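Ribose transcriptional regulator (Enterococcus faecium DO, PDB 4RK1) probably represses transcription as a LacI-type DNA-binding regulator, and carries a sugar-binding domain that holds ribose between its two lobes. Local coordinates at residues A178-S183 with E212-I217; G198-L203 with I228-T233; G28-L33 with F38-C43; V12-P15 with F21-T24; E54-L59 with E81-Q86. One frame throughout, in Å; residues are numbered along the deposited sequence.

Interaction 1: A178-S183 with E212-I217; sequences AELLDS and EDYSII
With chi1 at -70°, Tyr214 swings its ring opposite its own carbonyl carbon and sends the phenol across to the last turn of helix 177-182, where Leu180 and Leu181 receive it. Leu180 leans the other way: its chi1 of 176° lays the isobutyl group beside the carbonyl carbon, and the two side chains slide past each other in opposite directions. CD2 of Leu180 comes down over one face of the tyrosine ring, toward the rim, in a CH-pi contact 4.2 Å from the centroid of the Tyr214 ring and 19° off its normal. CG of Leu180 lies 3.8 Å from Tyr214 CE1. The Leu181 and Tyr214 side chains cross at about a right angle, with Leu181 CD2 oblique to the ring and 3.9 Å from Tyr214 CE2.

The hydroxyl ends at the C-terminal end of the helix. Water 1 bridges Tyr214 OH and Ser183 O there, 2.7 Å from each. Close by, Leu180 O is gripped by two donors of one residue: Ser183 N, and Ser183 OG at 2.7 Å from Leu180 O. That ties the final turn down as the helix runs out.

Leu203 of helix 193-205 packs against both Leu181 and Tyr214, while Val188 of strand 187-190 meets Leu180. The contact is thus the packing of a helix end on the loop that leads into strand 215-218, on one flank of the sheet in the C-terminal alpha/beta lobe of a periplasmic-binding-protein-like sugar domain.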
# COMPACT_ATOMS: atom_id res chain seq x y z
N ALA B 178 6.13 24.01 -3.78
CA ALA B 178 6.73 25.35 -3.87
C ALA B 178 6.57 25.93 -5.28
O ALA B 178 6.20 27.09 -5.44
CB ALA B 178 8.21 25.30 -3.47
N GLU B 179 6.84 25.11 -6.29
CA GLU B 179 6.60 25.53 -7.68
C GLU B 179 5.12 25.86 -7.92
O GLU B 179 4.80 26.83 -8.59
CB GLU B 179 7.05 24.44 -8.65
CG GLU B 179 8.56 24.28 -8.76
CD GLU B 179 8.96 23.09 -9.60
OE1 GLU B 179 8.06 22.47 -10.21
OE2 GLU B 179 10.16 22.76 -9.65
N LEU B 180 4.22 25.05 -7.36
CA LEU B 180 2.80 25.34 -7.51
C LEU B 180 2.45 26.69 -6.90
O LEU B 180 1.72 27.48 -7.50
CB LEU B 180 1.95 24.24 -6.87
CG LEU B 180 0.44 24.47 -6.89
CD1 LEU B 180 -0.10 24.43 -8.30
CD2 LEU B 180 -0.25 23.43 -6.01
N LEU B 181 2.95 26.93 -5.69
CA LEU B 181 2.66 28.18 -4.98
C LEU B 181 3.20 29.41 -5.72
O LEU B 181 2.62 30.48 -5.67
CB LEU B 181 3.21 28.13 -3.56
CG LEU B 181 2.53 27.11 -2.63
CD1 LEU B 181 3.38 26.86 -1.41
CD2 LEU B 181 1.13 27.57 -2.23
N ASP B 182 4.32 29.24 -6.41
CA ASP B 182 4.89 30.34 -7.19
C ASP B 182 4.24 30.54 -8.56
O ASP B 182 4.52 31.53 -9.24
CB ASP B 182 6.41 30.15 -7.32
CG ASP B 182 7.15 30.52 -6.05
OD1 ASP B 182 6.60 31.30 -5.23
OD2 ASP B 182 8.28 30.04 -5.86
N SER B 183 3.36 29.63 -8.96
CA SER B 183 2.65 29.77 -10.24
C SER B 183 1.37 30.55 -10.04
O SER B 183 0.98 30.85 -8.91
CB SER B 183 2.33 28.38 -10.82
OG SER B 183 1.21 27.80 -10.15
N GLU B 212 -10.25 26.16 -0.91
CA GLU B 212 -10.31 27.62 -0.93
C GLU B 212 -9.17 28.25 -1.72
O GLU B 212 -9.39 29.18 -2.51
CB GLU B 212 -10.36 28.19 0.49
CG GLU B 212 -11.67 27.89 1.23
CD GLU B 212 -11.69 26.54 1.95
OE1 GLU B 212 -10.82 25.69 1.71
OE2 GLU B 212 -12.61 26.34 2.76
N ASP B 213 -7.95 27.73 -1.55
CA ASP B 213 -6.79 28.23 -2.30
C ASP B 213 -6.52 27.44 -3.58
O ASP B 213 -6.10 28.01 -4.58
CB ASP B 213 -5.54 28.21 -1.42
CG ASP B 213 -5.64 29.17 -0.28
OD1 ASP B 213 -5.98 30.34 -0.54
OD2 ASP B 213 -5.43 28.76 0.88
N TYR B 214 -6.73 26.13 -3.54
CA TYR B 214 -6.49 25.30 -4.72
C TYR B 214 -7.56 24.25 -4.86
O TYR B 214 -7.88 23.56 -3.90
CB TYR B 214 -5.13 24.62 -4.62
CG TYR B 214 -3.98 25.58 -4.77
CD1 TYR B 214 -3.49 25.91 -6.01
CD2 TYR B 214 -3.40 26.17 -3.65
CE1 TYR B 214 -2.44 26.82 -6.15
CE2 TYR B 214 -2.36 27.08 -3.78
CZ TYR B 214 -1.89 27.40 -5.03
OH TYR B 214 -0.86 28.29 -5.16
N SER B 215 -8.12 24.13 -6.06
CA SER B 215 -8.96 22.98 -6.41
C SER B 215 -8.04 21.87 -6.90
O SER B 215 -7.17 22.10 -7.72
CB SER B 215 -9.97 23.35 -7.49
OG SER B 215 -11.05 24.09 -6.96
N ILE B 216 -8.21 20.67 -6.35
CA ILE B 216 -7.38 19.55 -6.75
C ILE B 216 -8.24 18.36 -7.15
O ILE B 216 -9.15 17.97 -6.42
CB ILE B 216 -6.43 19.12 -5.62
CG1 ILE B 216 -5.53 20.31 -5.21
CG2 ILE B 216 -5.58 17.94 -6.06
CD1 ILE B 216 -4.79 20.09 -3.91
N ILE B 217 -7.94 17.80 -8.32
CA ILE B 217 -8.51 16.52 -8.73
C ILE B 217 -7.39 15.50 -8.97
O ILE B 217 -6.37 15.81 -9.59
CB ILE B 217 -9.46 16.65 -9.95
CG1 ILE B 217 -10.01 15.27 -10.35
CG2 ILE B 217 -8.75 17.28 -11.14
CD1 ILE B 217 -11.16 15.34 -11.31
O HOH W 1 -0.94 29.60 -7.47

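Interaction 2: G198-L203 with I228-T233; sequences GLYRGL and IKPKLT
Tyr200 carries this contact alone from the helix side, and its hydroxyl donates a hydrogen bond to Pro230 O, with Tyr200 OH 2.7 Å from that oxygen. The donor stands above the carbonyl plane, 36° out of it, whereas the oxygen itself lies at the edge of the phenol, near the ring plane. Over one face comes Ile228, whose CD1 makes a CH-pi contact 3.8 Å from the centroid of the Tyr200 ring; the closest pair is Ile228 CD1 and Tyr200 CE2 at 3.4 Å. Two further groups close round the phenol end: Pro230 CD is 3.8 Å from Tyr200 CE2, and Leu232 CD1 is 4.0 Å from Tyr200 CE1.

The peptide before Pro230 is cis, a kink consistent with Ile228, Pro230 and Leu232 all meeting one ring. Beyond them, Lys231 forms a salt bridge with Glu205 of the second subunit, and Ile228 packs on Met224 of that subunit, so the loop's outer side belongs to the dimer interface. Within the chain, Ile228 packs on Phe197 of helix 193-205 and Leu232 on Asp193, Ala196 and Phe197, with Thr233 leading into strand 233-236.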
# COMPACT_ATOMS: atom_id res chain seq x y z
N GLY B 198 0.48 14.15 -1.64
CA GLY B 198 1.69 14.97 -1.53
C GLY B 198 1.40 16.46 -1.53
O GLY B 198 1.94 17.20 -0.70
N LEU B 199 0.53 16.88 -2.44
CA LEU B 199 0.11 18.27 -2.52
C LEU B 199 -0.66 18.71 -1.29
O LEU B 199 -0.45 19.82 -0.80
CB LEU B 199 -0.76 18.52 -3.76
CG LEU B 199 -0.03 18.59 -5.09
CD1 LEU B 199 -1.05 18.64 -6.21
CD2 LEU B 199 0.89 19.80 -5.14
N TYR B 200 -1.55 17.86 -0.79
CA TYR B 200 -2.25 18.19 0.44
C TYR B 200 -1.25 18.55 1.53
O TYR B 200 -1.41 19.54 2.22
CB TYR B 200 -3.10 17.03 0.93
CG TYR B 200 -4.52 16.94 0.41
CD1 TYR B 200 -4.81 16.99 -0.95
CD2 TYR B 200 -5.58 16.72 1.29
CE1 TYR B 200 -6.11 16.86 -1.42
CE2 TYR B 200 -6.87 16.58 0.83
CZ TYR B 200 -7.14 16.64 -0.52
OH TYR B 200 -8.43 16.50 -0.96
N ARG B 201 -0.23 17.71 1.70
CA ARG B 201 0.75 17.92 2.74
C ARG B 201 1.49 19.23 2.53
O ARG B 201 1.59 20.04 3.44
CB ARG B 201 1.74 16.76 2.81
CG ARG B 201 2.80 16.95 3.89
CD ARG B 201 3.88 15.89 3.80
NE ARG B 201 4.98 16.19 4.70
CZ ARG B 201 6.09 15.47 4.81
NH1 ARG B 201 6.26 14.38 4.07
NH2 ARG B 201 7.04 15.84 5.66
N GLY B 202 2.00 19.44 1.32
CA GLY B 202 2.70 20.67 0.99
C GLY B 202 1.86 21.91 1.23
O GLY B 202 2.34 22.89 1.81
N LEU B 203 0.60 21.88 0.82
CA LEU B 203 -0.26 23.05 0.97
C LEU B 203 -0.63 23.32 2.41
O LEU B 203 -0.63 24.48 2.86
CB LEU B 203 -1.52 22.90 0.11
CG LEU B 203 -1.23 22.96 -1.38
CD1 LEU B 203 -2.45 22.54 -2.17
CD2 LEU B 203 -0.75 24.34 -1.80
N ILE B 228 -8.86 11.22 3.88
CA ILE B 228 -8.28 12.54 4.05
C ILE B 228 -9.37 13.61 4.07
O ILE B 228 -10.52 13.33 3.75
CB ILE B 228 -7.24 12.88 2.96
CG1 ILE B 228 -7.86 12.82 1.55
CG2 ILE B 228 -6.04 11.95 3.09
CD1 ILE B 228 -6.88 13.17 0.46
N LYS B 229 -8.98 14.82 4.44
CA LYS B 229 -9.93 15.92 4.59
C LYS B 229 -9.32 17.18 3.96
O LYS B 229 -8.22 17.57 4.31
CB LYS B 229 -10.23 16.15 6.08
CG LYS B 229 -11.23 17.26 6.36
CD LYS B 229 -11.69 17.22 7.81
CE LYS B 229 -12.34 18.52 8.23
NZ LYS B 229 -13.10 18.36 9.51
N PRO B 230 -10.00 17.79 2.99
CA PRO B 230 -11.27 17.30 2.46
C PRO B 230 -11.09 16.01 1.65
O PRO B 230 -10.01 15.76 1.11
CB PRO B 230 -11.70 18.44 1.54
CG PRO B 230 -10.41 19.00 1.04
CD PRO B 230 -9.48 18.92 2.21
N LYS B 231 -12.16 15.23 1.54
CA LYS B 231 -12.13 14.04 0.71
C LYS B 231 -11.83 14.41 -0.74
O LYS B 231 -12.34 15.41 -1.26
CB LYS B 231 -13.43 13.27 0.80
CG LYS B 231 -13.74 12.68 2.16
CD LYS B 231 -15.16 12.12 2.14
CE LYS B 231 -15.43 11.05 3.18
NZ LYS B 231 -15.14 11.50 4.56
N LEU B 232 -10.99 13.60 -1.37
CA LEU B 232 -10.43 13.93 -2.66
C LEU B 232 -11.36 13.57 -3.81
O LEU B 232 -11.80 12.44 -3.96
CB LEU B 232 -9.09 13.22 -2.84
CG LEU B 232 -8.32 13.44 -4.15
CD1 LEU B 232 -7.99 14.90 -4.39
CD2 LEU B 232 -7.04 12.61 -4.15
N THR B 233 -11.63 14.58 -4.62
CA THR B 233 -12.31 14.44 -5.88
C THR B 233 -11.33 13.81 -6.84
O THR B 233 -10.16 14.22 -6.89
CB THR B 233 -12.80 15.82 -6.35
OG1 THR B 233 -13.84 16.25 -5.47
CG2 THR B 233 -13.29 15.79 -7.78

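Interaction 3: G28-L33 with F38-C43; sequences GIEDIL and FVTILC
The Phe38 ring has Leu33 O at its edge, near the ring plane, and forms a cation-pi pair with Lys8. The peptide group of Leu33 is the second flat element: Phe38 N donates to Leu33 O at 3.1 Å, a fairly straight bond of 159° at the hydrogen, but the nitrogen approaches from above, 41° out of the carbonyl plane. Beside this bond the two CB atoms, of Leu33 and Phe38, pack at 3.9 Å, after which the ring turns away from the helix toward Ile10 and Leu251.

Two residues on, Thr40 faces the helix and meets three of its side chains. Its OG1 lies 3.5 Å from Leu33 CD1; its CG2, set beside the carbonyl carbon by a chi1 of -47°, comes 4.0 Å from Ile29 CG2. Thr40 CB touches Glu30 CG at 3.7 Å. In one of the two conformers of Glu30, water 2 bridges its OE2 to Thr40 O, so this link is conditional.

The strand's other side is covered too: Ile41 packs on Val64 and on Cys43 of the second subunit, to which the backbone of Leu42 is hydrogen-bonded. Helix 28-33 and strand 39-43 run nearly antiparallel, with axes 8.4 Å apart at closest, the return from helix to strand that completes the right-handed beta-alpha-beta unit of strand 9-14, helix 20-33 and strand 39-44 in a Rossmann-like lobe.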
# COMPACT_ATOMS: atom_id res chain seq x y z
N GLY B 28 -7.62 -8.03 -6.34
CA GLY B 28 -8.63 -8.43 -7.33
C GLY B 28 -8.21 -9.68 -8.10
O GLY B 28 -9.02 -10.57 -8.35
N ILE B 29 -6.93 -9.73 -8.47
CA ILE B 29 -6.36 -10.91 -9.13
C ILE B 29 -6.48 -12.14 -8.23
O ILE B 29 -7.01 -13.17 -8.65
CB ILE B 29 -4.89 -10.68 -9.51
CG1 ILE B 29 -4.80 -9.64 -10.64
CG2 ILE B 29 -4.22 -11.98 -9.93
CD1 ILE B 29 -3.42 -9.05 -10.82
N GLU B 30 -6.01 -12.01 -6.98
CA GLU B 30 -6.04 -13.11 -6.00
C GLU B 30 -7.45 -13.62 -5.77
O GLU B 30 -7.66 -14.83 -5.61
CB GLU B 30 -5.47 -12.65 -4.66
CG GLU B 30 -3.97 -12.45 -4.66
CD GLU B 30 -3.49 -11.79 -3.39
OE1 GLU B 30 -4.32 -11.25 -2.63
OE2 GLU B 30 -2.27 -11.81 -3.15
N ASP B 31 -8.41 -12.70 -5.74
CA ASP B 31 -9.82 -13.03 -5.54
C ASP B 31 -10.31 -14.07 -6.54
O ASP B 31 -11.08 -14.96 -6.19
CB ASP B 31 -10.68 -11.77 -5.68
CG ASP B 31 -12.16 -12.03 -5.46
OD1 ASP B 31 -12.55 -12.29 -4.31
OD2 ASP B 31 -12.93 -11.96 -6.43
N ILE B 32 -9.87 -13.96 -7.78
CA ILE B 32 -10.26 -14.89 -8.83
C ILE B 32 -9.39 -16.14 -8.82
O ILE B 32 -9.90 -17.26 -8.90
CB ILE B 32 -10.18 -14.20 -10.21
CG1 ILE B 32 -11.14 -13.01 -10.28
CG2 ILE B 32 -10.42 -15.20 -11.33
CD1 ILE B 32 -12.60 -13.32 -9.98
N LEU B 33 -8.07 -15.97 -8.73
CA LEU B 33 -7.16 -17.10 -8.84
C LEU B 33 -7.29 -18.07 -7.66
O LEU B 33 -7.19 -19.28 -7.85
CB LEU B 33 -5.72 -16.62 -8.97
CG LEU B 33 -5.39 -15.83 -10.25
CD1 LEU B 33 -3.90 -15.56 -10.34
CD2 LEU B 33 -5.88 -16.54 -11.50
N PHE B 38 -5.02 -21.50 -7.61
CA PHE B 38 -3.75 -20.94 -8.05
C PHE B 38 -3.13 -20.14 -6.92
O PHE B 38 -3.84 -19.50 -6.14
CB PHE B 38 -3.94 -20.06 -9.29
CG PHE B 38 -4.04 -20.83 -10.57
CD1 PHE B 38 -5.26 -21.32 -11.01
CD2 PHE B 38 -2.91 -21.06 -11.35
CE1 PHE B 38 -5.36 -22.03 -12.19
CE2 PHE B 38 -3.00 -21.77 -12.53
CZ PHE B 38 -4.23 -22.25 -12.96
N VAL B 39 -1.81 -20.19 -6.84
CA VAL B 39 -1.04 -19.33 -5.95
C VAL B 39 -0.66 -18.09 -6.74
O VAL B 39 -0.15 -18.19 -7.85
CB VAL B 39 0.24 -20.06 -5.46
CG1 VAL B 39 1.14 -19.13 -4.66
CG2 VAL B 39 -0.14 -21.29 -4.64
N THR B 40 -0.91 -16.91 -6.17
CA THR B 40 -0.53 -15.65 -6.80
C THR B 40 0.73 -15.12 -6.14
O THR B 40 0.79 -14.98 -4.92
CB THR B 40 -1.66 -14.60 -6.67
OG1 THR B 40 -2.91 -15.19 -7.05
CG2 THR B 40 -1.38 -13.40 -7.57
N ILE B 41 1.73 -14.83 -6.96
CA ILE B 41 2.95 -14.21 -6.48
C ILE B 41 3.14 -12.88 -7.17
O ILE B 41 2.74 -12.71 -8.32
CB ILE B 41 4.21 -15.09 -6.67
CG1 ILE B 41 4.56 -15.29 -8.15
CG2 ILE B 41 4.02 -16.43 -5.97
CD1 ILE B 41 5.80 -16.11 -8.36
N LEU B 42 3.73 -11.93 -6.45
CA LEU B 42 3.94 -10.59 -6.98
C LEU B 42 5.41 -10.21 -6.99
O LEU B 42 6.16 -10.48 -6.05
CB LEU B 42 3.16 -9.57 -6.16
CG LEU B 42 3.41 -8.13 -6.63
CD1 LEU B 42 2.11 -7.38 -6.81
CD2 LEU B 42 4.34 -7.38 -5.68
N CYS B 43 5.80 -9.56 -8.09
CA CYS B 43 7.11 -9.00 -8.28
C CYS B 43 6.98 -7.52 -8.50
O CYS B 43 6.11 -7.08 -9.25
CB CYS B 43 7.76 -9.59 -9.52
SG CYS B 43 8.78 -11.01 -9.17
O HOH W 2 -0.62 -14.03 -2.85

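Interaction 4: V12-P15 with F21-T24; sequences VLVP and FFST. With RIB (alpha-D-ribofuranose), chain K.
In the ribose pocket, Phe22 forms part of the wall, backed by Val14 and Pro15 from the end of strand 9-14. The pyrrolidine ring of Pro15 crosses the phenyl at about a right angle and sets CD over one face, a CH-pi contact 3.6 Å from the centroid of the Phe22 ring. It is tight: Pro15 CD is 3.4 Å from Phe22 CZ. Val14 meets the ring nearer its attachment, CG1 lying oblique to it and 3.8 Å from Phe22 CD1. On the opposite face of Phe22 lies the edge of Phe21, with CD2 of Phe21 over the ring centre, so the second phenyl is held between proline and its own neighbour.

All this happens where strand 9-14 gives way to helix 20-33, the first half of the beta-alpha-beta crossover to strand 39-44, and the helix start brings both aromatic rings to the sugar. They meet it differently. Phe21, its CG swung away from the backbone N (chi1 177°), turns one face to the sugar; ribose C2 sits over it toward the rim, 3.5 Å from Phe21 CE2. Phe22 touches obliquely through CZ, 3.5 Å from ribose C1. The sugar is hydrogen-bonded to Asp94, Arg143, Asp220 and Gln237, which also touches Phe21.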
# COMPACT_ATOMS: atom_id res chain seq x y z
N VAL B 12 2.53 -11.94 -10.98
CA VAL B 12 2.02 -10.61 -11.26
C VAL B 12 3.18 -9.63 -11.18
O VAL B 12 3.85 -9.54 -10.16
CB VAL B 12 0.93 -10.22 -10.24
CG1 VAL B 12 0.33 -8.87 -10.58
CG2 VAL B 12 -0.16 -11.29 -10.21
N LEU B 13 3.44 -8.91 -12.27
CA LEU B 13 4.54 -7.97 -12.30
C LEU B 13 4.00 -6.55 -12.30
O LEU B 13 3.27 -6.16 -13.21
CB LEU B 13 5.42 -8.23 -13.53
CG LEU B 13 6.46 -9.35 -13.39
CD1 LEU B 13 5.81 -10.68 -13.06
CD2 LEU B 13 7.30 -9.46 -14.65
N VAL B 14 4.35 -5.78 -11.27
CA VAL B 14 3.86 -4.41 -11.16
C VAL B 14 5.02 -3.43 -11.05
O VAL B 14 6.11 -3.81 -10.64
CB VAL B 14 2.91 -4.21 -9.96
CG1 VAL B 14 1.69 -5.11 -10.07
CG2 VAL B 14 3.62 -4.43 -8.63
N PRO B 15 4.78 -2.16 -11.41
CA PRO B 15 5.83 -1.16 -11.32
C PRO B 15 6.15 -0.72 -9.89
O PRO B 15 7.26 -0.29 -9.62
CB PRO B 15 5.28 0.05 -12.11
CG PRO B 15 3.90 -0.30 -12.53
CD PRO B 15 3.51 -1.61 -11.91
N PHE B 21 -2.92 1.42 -5.51
CA PHE B 21 -3.48 0.97 -6.77
C PHE B 21 -3.03 -0.46 -7.09
O PHE B 21 -3.85 -1.30 -7.42
CB PHE B 21 -3.09 1.92 -7.93
CG PHE B 21 -3.57 1.46 -9.26
CD1 PHE B 21 -4.86 1.75 -9.69
CD2 PHE B 21 -2.78 0.65 -10.07
CE1 PHE B 21 -5.33 1.27 -10.90
CE2 PHE B 21 -3.25 0.18 -11.28
CZ PHE B 21 -4.53 0.50 -11.70
N PHE B 22 -1.73 -0.73 -6.99
CA PHE B 22 -1.20 -2.04 -7.38
C PHE B 22 -1.46 -3.12 -6.35
O PHE B 22 -1.61 -4.28 -6.72
CB PHE B 22 0.27 -1.94 -7.75
CG PHE B 22 0.50 -1.16 -8.99
CD1 PHE B 22 0.05 -1.65 -10.21
CD2 PHE B 22 1.09 0.09 -8.94
CE1 PHE B 22 0.21 -0.91 -11.36
CE2 PHE B 22 1.26 0.83 -10.10
CZ PHE B 22 0.81 0.33 -11.30
N SER B 23 -1.53 -2.75 -5.07
CA SER B 23 -1.88 -3.75 -4.06
C SER B 23 -3.38 -4.10 -4.15
O SER B 23 -3.75 -5.26 -4.00
CB SER B 23 -1.45 -3.33 -2.65
OG SER B 23 -1.92 -2.05 -2.31
N THR B 24 -4.23 -3.13 -4.45
CA THR B 24 -5.64 -3.43 -4.67
C THR B 24 -5.85 -4.24 -5.95
O THR B 24 -6.70 -5.12 -5.99
CB THR B 24 -6.49 -2.16 -4.67
OG1 THR B 24 -6.43 -1.56 -3.37
CG2 THR B 24 -7.94 -2.46 -5.01
O5 RIB K . -1.58 5.22 -9.27
C5 RIB K . -0.53 4.55 -9.98
C4 RIB K . -0.75 4.81 -11.41
O4 RIB K . 0.24 4.15 -12.21
C3 RIB K . -2.16 4.26 -11.58
O3 RIB K . -2.94 5.36 -12.01
C2 RIB K . -1.97 3.12 -12.56
O2 RIB K . -2.90 3.16 -13.63
C1 RIB K . -0.48 3.13 -12.94
O1 RIB K . -0.26 3.23 -14.33

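Interaction 5: E54-L59 with E81-Q86; sequences EYLAEL and ENLKKQ
Asn82 reaches across from helix 76-84 to Ala57 on helix 55-61, two neighbouring helices on one side of the sheet in the N-terminal Rossmann-like lobe. CB of Asn82 is still 4.4 Å from Ala57 CA. A chi1 of -63° turns CG opposite the carbonyl carbon and closer to Ala57, 3.6 Å from Ala57 CA. The amide then divides. OD1 rests against the alanine, 3.3 Å from Ala57 CA and 3.5 Å from Ala57 CB, a van der Waals contact with carbon and no hydrogen bond across the pair. ND2 passes by Leu56, at 4.2 Å from Leu56 CB, and gives its hydrogen bond to Ala78 O, one turn back in its own helix; that bond helps fix the amide's rotation.

The small alanine side chain allows close approach, the CA atoms of Ala57 and Asn82 being 5.7 Å apart. Helix 76-84 has a wider, pi-type turn over 81-84, and Glu81 and Lys85 pair on its outer side in a salt bridge. Toward the sheet the contact becomes purely apolar: Leu56 and Leu83 cross at about a right angle and both touch Phe67 on strand 66-69. Their methyls meet between the helices, Leu56 CD2 lying 4.1 Å from Leu83 CD2.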
# COMPACT_ATOMS: atom_id res chain seq x y z
N GLU B 54 16.74 -10.14 -14.39
CA GLU B 54 15.84 -10.95 -15.20
C GLU B 54 14.71 -11.63 -14.41
O GLU B 54 14.78 -12.82 -14.10
CB GLU B 54 16.65 -12.00 -15.95
CG GLU B 54 17.63 -11.41 -16.96
CD GLU B 54 18.88 -12.23 -17.15
OE1 GLU B 54 19.08 -13.23 -16.42
OE2 GLU B 54 19.69 -11.87 -18.03
N TYR B 55 13.65 -10.87 -14.14
CA TYR B 55 12.46 -11.41 -13.46
C TYR B 55 11.85 -12.57 -14.24
O TYR B 55 11.68 -13.66 -13.71
CB TYR B 55 11.41 -10.31 -13.27
CG TYR B 55 11.81 -9.25 -12.27
CD1 TYR B 55 11.55 -9.41 -10.91
CD2 TYR B 55 12.46 -8.08 -12.68
CE1 TYR B 55 11.91 -8.44 -9.99
CE2 TYR B 55 12.83 -7.11 -11.77
CZ TYR B 55 12.56 -7.29 -10.42
OH TYR B 55 12.93 -6.32 -9.52
N LEU B 56 11.53 -12.33 -15.51
CA LEU B 56 10.83 -13.33 -16.32
C LEU B 56 11.61 -14.61 -16.49
O LEU B 56 11.05 -15.71 -16.36
CB LEU B 56 10.48 -12.78 -17.70
CG LEU B 56 9.36 -11.76 -17.82
CD1 LEU B 56 9.08 -11.52 -19.30
CD2 LEU B 56 8.11 -12.23 -17.09
N ALA B 57 12.91 -14.48 -16.78
CA ALA B 57 13.76 -15.64 -17.01
C ALA B 57 13.79 -16.51 -15.76
O ALA B 57 13.58 -17.72 -15.83
CB ALA B 57 15.17 -15.20 -17.39
N GLU B 58 14.05 -15.90 -14.61
CA GLU B 58 14.10 -16.64 -13.37
C GLU B 58 12.73 -17.27 -13.05
O GLU B 58 12.66 -18.45 -12.72
CB GLU B 58 14.56 -15.73 -12.22
CG GLU B 58 14.57 -16.36 -10.84
CD GLU B 58 15.48 -17.58 -10.71
OE1 GLU B 58 16.44 -17.73 -11.50
OE2 GLU B 58 15.23 -18.41 -9.80
N LEU B 59 11.66 -16.49 -13.14
CA LEU B 59 10.33 -17.00 -12.81
C LEU B 59 9.87 -18.09 -13.77
O LEU B 59 9.23 -19.06 -13.35
CB LEU B 59 9.32 -15.85 -12.76
CG LEU B 59 9.49 -14.87 -11.58
CD1 LEU B 59 8.34 -13.88 -11.56
CD2 LEU B 59 9.58 -15.61 -10.26
N GLU B 81 11.60 -14.43 -25.42
CA GLU B 81 12.63 -15.40 -25.05
C GLU B 81 12.16 -16.37 -23.97
O GLU B 81 12.53 -17.54 -23.98
CB GLU B 81 13.90 -14.66 -24.58
CG GLU B 81 15.03 -15.56 -24.10
CD GLU B 81 15.52 -16.52 -25.17
OE1 GLU B 81 15.51 -16.14 -26.36
OE2 GLU B 81 15.92 -17.65 -24.83
N ASN B 82 11.33 -15.89 -23.05
CA ASN B 82 10.96 -16.70 -21.89
C ASN B 82 9.52 -17.20 -21.94
O ASN B 82 9.28 -18.41 -21.86
CB ASN B 82 11.23 -15.89 -20.63
CG ASN B 82 12.71 -15.57 -20.46
OD1 ASN B 82 13.51 -16.46 -20.20
ND2 ASN B 82 13.07 -14.30 -20.62
N LEU B 83 8.56 -16.30 -22.07
CA LEU B 83 7.15 -16.72 -21.99
C LEU B 83 6.69 -17.47 -23.23
O LEU B 83 6.08 -18.55 -23.14
CB LEU B 83 6.25 -15.52 -21.72
CG LEU B 83 6.58 -14.64 -20.50
CD1 LEU B 83 5.39 -13.74 -20.16
CD2 LEU B 83 7.00 -15.46 -19.30
N LYS B 84 6.97 -16.91 -24.40
CA LYS B 84 6.49 -17.50 -25.64
C LYS B 84 7.21 -18.81 -25.94
O LYS B 84 6.57 -19.83 -26.22
CB LYS B 84 6.62 -16.49 -26.79
CG LYS B 84 5.66 -15.33 -26.62
CD LYS B 84 5.54 -14.45 -27.84
CE LYS B 84 4.48 -13.39 -27.60
NZ LYS B 84 4.31 -12.45 -28.74
N LYS B 85 8.54 -18.80 -25.85
CA LYS B 85 9.30 -20.04 -26.02
C LYS B 85 8.83 -21.15 -25.10
O LYS B 85 8.81 -22.31 -25.51
CB LYS B 85 10.80 -19.81 -25.81
CG LYS B 85 11.47 -19.08 -26.95
CD LYS B 85 12.98 -19.20 -26.85
CE LYS B 85 13.66 -18.45 -28.00
NZ LYS B 85 15.15 -18.64 -27.95
N GLN B 86 8.46 -20.82 -23.86
CA GLN B 86 8.08 -21.85 -22.89
C GLN B 86 6.58 -22.01 -22.73
O GLN B 86 6.14 -22.69 -21.80
CB GLN B 86 8.72 -21.57 -21.53
CG GLN B 86 10.25 -21.47 -21.57
CD GLN B 86 10.90 -22.73 -22.11
OE1 GLN B 86 10.42 -23.84 -21.87
NE2 GLN B 86 11.99 -22.56 -22.83

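In the fold
From the N terminus, interaction 4 closes the short turn between strand 9-14 and helix 20-33, and interaction 3 then closes the loop from that helix back to strand 39-44; the two strands are hydrogen-bonded neighbours. Interaction 5 follows in series, bringing helix 55-61 and helix 76-84 together across the loop that holds strand 66-69, and touches both earlier contacts through Leu56, Tyr55 and Leu59. In the other lobe, interaction 1 joins helix 177-182 to the approach of strand 215-218 and interaction 2 joins helix 193-205 to the loop before strand 233-236; their segments alternate, and they touch through Leu203 and between Ile217 and Thr233. Ribose sits between the lobes beside interaction 4.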